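Local coordinates for protein hydrogenase-specific maturation endopeptidase (Thermococcus kodakarensis, PDB 5IJA) that probably acts as an endopeptidase in the maturation of [NiFe] hydrogenase, helping to activate that enzyme, at residues G23-L26 with A27-Y31; H89-G92 with A93-G96. One frame throughout, in Å; residues are numbered along the deposited sequence.

Contact 1 of 2, residues G23-L26 with A27-Y31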
loop_
_atom_site.group_PDB
_atom_site.type_symbol
_atom_site.label_atom_id
_atom_site.label_comp_id
_atom_site.label_asym_id
_atom_site.label_seq_id
_atom_site.Cartn_x
_atom_site.Cartn_y
_atom_site.Cartn_z
ATOM N N GLY A 23 4.468 6.733 -0.013
ATOM C CA GLY A 23 3.441 7.597 0.554
ATOM C C GLY A 23 3.911 9.007 0.883
ATOM O O GLY A 23 3.252 9.997 0.559
ATOM N N ARG A 24 5.066 9.107 1.522
ATOM C CA ARG A 24 5.627 10.416 1.833
ATOM C C ARG A 24 5.911 11.224 0.567
ATOM O O ARG A 24 5.641 12.417 0.525
ATOM C CB ARG A 24 6.893 10.271 2.678
ATOM C CG ARG A 24 6.613 9.690 4.050
ATOM C CD ARG A 24 7.725 9.977 5.051
ATOM N NE ARG A 24 7.497 9.237 6.286
ATOM C CZ ARG A 24 8.185 8.156 6.638
ATOM N NH1 ARG A 24 9.156 7.708 5.852
ATOM N NH2 ARG A 24 7.908 7.527 7.774
ATOM N N ILE A 25 6.422 10.577 -0.475
ATOM C CA ILE A 25 6.634 11.269 -1.750
ATOM C C ILE A 25 5.318 11.789 -2.310
ATOM O O ILE A 25 5.230 12.924 -2.762
ATOM C CB ILE A 25 7.295 10.359 -2.805
ATOM C CG1 ILE A 25 8.716 9.980 -2.400
ATOM C CG2 ILE A 25 7.344 11.041 -4.162
ATOM C CD1 ILE A 25 9.335 8.922 -3.311
ATOM N N LEU A 26 4.293 10.945 -2.293
ATOM C CA LEU A 26 2.983 11.366 -2.763
ATOM C C LEU A 26 2.396 12.487 -1.888
ATOM O O LEU A 26 1.762 13.407 -2.403
ATOM C CB LEU A 26 2.042 10.163 -2.819
ATOM C CG LEU A 26 2.438 9.127 -3.871
ATOM C CD1 LEU A 26 1.819 7.775 -3.552
ATOM C CD2 LEU A 26 2.046 9.597 -5.267
ATOM N N ALA A 27 2.621 12.417 -0.574
ATOM C CA ALA A 27 2.106 13.437 0.336
ATOM C C ALA A 27 2.747 14.800 0.029
ATOM O O ALA A 27 2.059 15.821 -0.018
ATOM C CB ALA A 27 2.348 13.039 1.799
ATOM N N GLU A 28 4.058 14.796 -0.204
ATOM C CA GLU A 28 4.783 16.018 -0.571
ATOM C C GLU A 28 4.262 16.580 -1.889
ATOM O O GLU A 28 4.315 17.788 -2.123
ATOM C CB GLU A 28 6.290 15.753 -0.668
ATOM C CG GLU A 28 7.099 16.973 -1.098
ATOM C CD GLU A 28 8.558 16.653 -1.378
ATOM O OE1 GLU A 28 8.978 15.506 -1.116
ATOM O OE2 GLU A 28 9.285 17.555 -1.856
ATOM N N LYS A 29 3.733 15.702 -2.740
ATOM C CA LYS A 29 3.197 16.118 -4.036
ATOM C C LYS A 29 1.749 16.573 -3.956
ATOM O O LYS A 29 1.146 16.887 -4.977
ATOM C CB LYS A 29 3.294 14.989 -5.058
ATOM C CG LYS A 29 4.656 14.793 -5.676
ATOM C CD LYS A 29 4.560 13.711 -6.755
ATOM C CE LYS A 29 5.913 13.448 -7.404
ATOM N NZ LYS A 29 5.780 12.508 -8.545
ATOM N N GLY A 30 1.189 16.568 -2.747
ATOM C CA GLY A 30 -0.143 17.106 -2.512
ATOM C C GLY A 30 -1.284 16.102 -2.428
ATOM O O GLY A 30 -2.433 16.481 -2.196
ATOM N N TYR A 31 -0.978 14.821 -2.605
ATOM C CA TYR A 31 -2.024 13.803 -2.617
ATOM C C TYR A 31 -2.541 13.518 -1.229
ATOM O O TYR A 31 -1.851 13.754 -0.230
ATOM C CB TYR A 31 -1.508 12.512 -3.245
ATOM C CG TYR A 31 -1.232 12.634 -4.719
ATOM C CD1 TYR A 31 -2.227 12.384 -5.655
ATOM C CD2 TYR A 31 0.025 13.005 -5.176
ATOM C CE1 TYR A 31 -1.973 12.499 -7.006
ATOM C CE2 TYR A 31 0.289 13.119 -6.521
ATOM C CZ TYR A 31 -0.709 12.868 -7.433
ATOM O OH TYR A 31 -0.432 12.983 -8.775
#

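Contact 2 of 2, residues H89-G92 with A93-G96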
loop_
_atom_site.group_PDB
_atom_site.type_symbol
_atom_site.label_atom_id
_atom_site.label_comp_id
_atom_site.label_asym_id
_atom_site.label_seq_id
_atom_site.Cartn_x
_atom_site.Cartn_y
_atom_site.Cartn_z
ATOM N N HIS A 89 1.830 -6.911 6.041
ATOM C CA HIS A 89 1.168 -5.712 6.427
ATOM C C HIS A 89 -0.269 -5.599 5.989
ATOM O O HIS A 89 -1.110 -5.392 6.802
ATOM C CB HIS A 89 1.909 -4.551 5.840
ATOM C CG HIS A 89 3.369 -4.562 6.098
ATOM N ND1 HIS A 89 3.905 -4.273 7.323
ATOM C CD2 HIS A 89 4.412 -4.768 5.272
ATOM C CE1 HIS A 89 5.217 -4.329 7.250
ATOM N NE2 HIS A 89 5.547 -4.630 6.016
ATOM N N PHE A 90 -0.565 -5.828 4.730
ATOM C CA PHE A 90 -1.938 -5.728 4.311
ATOM C C PHE A 90 -2.692 -6.834 4.997
ATOM O O PHE A 90 -3.773 -6.637 5.455
ATOM C CB PHE A 90 -2.120 -5.750 2.809
ATOM C CG PHE A 90 -3.513 -5.453 2.376
ATOM C CD1 PHE A 90 -4.173 -4.360 2.856
ATOM C CD2 PHE A 90 -4.169 -6.282 1.535
ATOM C CE1 PHE A 90 -5.450 -4.091 2.482
ATOM C CE2 PHE A 90 -5.452 -6.030 1.153
ATOM C CZ PHE A 90 -6.087 -4.926 1.619
ATOM N N MET A 91 -2.082 -8.001 5.082
ATOM C CA MET A 91 -2.709 -9.133 5.765
ATOM C C MET A 91 -3.140 -8.762 7.185
ATOM O O MET A 91 -4.184 -9.205 7.660
ATOM C CB MET A 91 -1.760 -10.335 5.812
ATOM C CG MET A 91 -1.468 -10.957 4.462
ATOM S SD MET A 91 -2.929 -11.443 3.549
ATOM C CE MET A 91 -3.691 -12.566 4.712
ATOM N N GLY A 92 -2.343 -7.932 7.843
ATOM C CA GLY A 92 -2.646 -7.486 9.190
ATOM C C GLY A 92 -3.757 -6.458 9.236
ATOM O O GLY A 92 -4.288 -6.159 10.307
ATOM N N ALA A 93 -4.117 -5.937 8.064
ATOM C CA ALA A 93 -5.090 -4.852 7.942
ATOM C C ALA A 93 -6.454 -5.325 7.475
ATOM O O ALA A 93 -7.452 -4.613 7.632
ATOM C CB ALA A 93 -4.564 -3.797 6.985
ATOM N N ILE A 94 -6.493 -6.505 6.868
ATOM C CA ILE A 94 -7.707 -6.996 6.224
ATOM C C ILE A 94 -8.920 -7.050 7.153
ATOM O O ILE A 94 -9.996 -6.593 6.781
ATOM C CB ILE A 94 -7.494 -8.397 5.624
ATOM C CG1 ILE A 94 -6.674 -8.289 4.337
ATOM C CG2 ILE A 94 -8.826 -9.070 5.331
ATOM C CD1 ILE A 94 -6.543 -9.588 3.596
ATOM N N ASP A 95 -8.750 -7.606 8.347
ATOM C CA ASP A 95 -9.877 -7.787 9.262
ATOM C C ASP A 95 -10.466 -6.431 9.667
ATOM O O ASP A 95 -11.685 -6.231 9.645
ATOM C CB ASP A 95 -9.439 -8.594 10.498
ATOM C CG ASP A 95 -9.436 -10.106 10.246
ATOM O OD1 ASP A 95 -9.704 -10.530 9.101
ATOM O OD2 ASP A 95 -9.164 -10.876 11.194
ATOM N N GLY A 96 -9.585 -5.499 9.994
ATOM C CA GLY A 96 -9.982 -4.163 10.396
ATOM C C GLY A 96 -10.586 -3.411 9.227
ATOM O O GLY A 96 -11.549 -2.664 9.392
HETATM O O HOH W 1 -6.391 -8.775 9.308
HETATM O O HOH W 2 -6.646 -5.598 11.312
#

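Contact 1 of 2, residues G23-L26 with A27-Y31
Leu26 and Tyr31 meet where helix 18-28 ends, through both backbone and side chain. The amide N of Tyr31 donates to Leu26 O at 3.1 Å, with a fairly straight N-H...O angle of 157°. That same carbonyl oxygen lies at the edge of the tyrosine ring, in its plane, 3.3 Å from Tyr31 CD2. With Tyr31 CG beside its backbone N (chi1 -68°), the ring comes alongside the last turn, and Leu26 CD2 meets Tyr31 CD2 at 4.0 Å, the two side chains crossing obliquely. Tyr31 OH is hydrogen-bonded to Glu144 of helix 130-146. With an alanine in place of Tyr31, Leu26 CD2 would probably lose its aromatic neighbour and Glu144 its hydroxyl partner. Ala27 belongs to the regular helix through its N, 2.7 Å from its acceptor Gly23 O, and its own carbonyl O receives Gly30 N at 3.0 Å. Ile25 O takes a weak bond from Lys29 N at 3.2 Å, and Ile25 CG2 is 4.3 Å from Lys29 CE. The lysine chain runs on, extended, to a salt bridge with Glu144. Gly30 has phi 100°, where any side chain would collide with the carbonyl oxygen of Lys29. The nested bonds into Leu26 O and Ala27 O and the positive phi of Gly30 make a Schellman motif, commonly accompanied by an apolar pair such as Leu26-Tyr31, here closing the helix of a beta-alpha-beta unit.

Contact 2 of 2, residues H89-G92 with A93-G96
Phe90 and Ile94, one helical turn apart, make the chief apolar contact: Ile94 CG1 sits over one ring face, offset toward the rim, 4.1 Å from Phe90 CE2. The ring reaches it because Phe90 CG is anti to the backbone N (chi1 -172°), and the two side chains cross at about a right angle. Ala93 CB approaches the same ring obliquely, 4.2 Å from Phe90 CD1. Met91, bent along its chain, lies side by side with Ile94, with Met91 SD 4.1 Å from Ile94 CD1. Two backbone bonds across the contact share one acceptor, Phe90 O. Ala93 N reaches it at 2.7 Å from Phe90 O, a three-residue span with the donor 58° out of the carbonyl plane, and Ile94 N adds a weak bond of 3.1 Å to that oxygen. Beyond this, water replaces the backbone bonds. One molecule donates to Met91 O and accepts from Asp95 N, 2.8 Å from each; a second donates to Gly92 O at 2.6 Å and accepts from Gly96 N. His89 NE2 is hydrogen-bonded to Asp16, and its side chain touches Asp57, a grouping consistent with the metal site known in HybD relatives. Two waters inserted between successive turns mark a hydrated kink in helix 88-103.

In the fold
Contacts 1 and 2 lie on opposite sides of the chain's centre, their own centres 23 Å apart, and no atoms touch between them. Both mix buried and exposed residues: Gly23 and Leu26 are the buried ones in contact 1, Phe90 and Ala93 in contact 2. Each stays within a single helix, contact 1 at the end of helix 18-28, contact 2 in the first half of helix 88-103. Leu26 touches Ile5 and Phe90 touches Leu8, so both helices pack against strand 3-8 of the central sheet. Contact 1 pairs an apolar flank with charged ends held by Glu11 and Glu144; contact 2 sets an apolar inner face around Phe90 beside a water-bridged backbone, with His89 tied to Asp16.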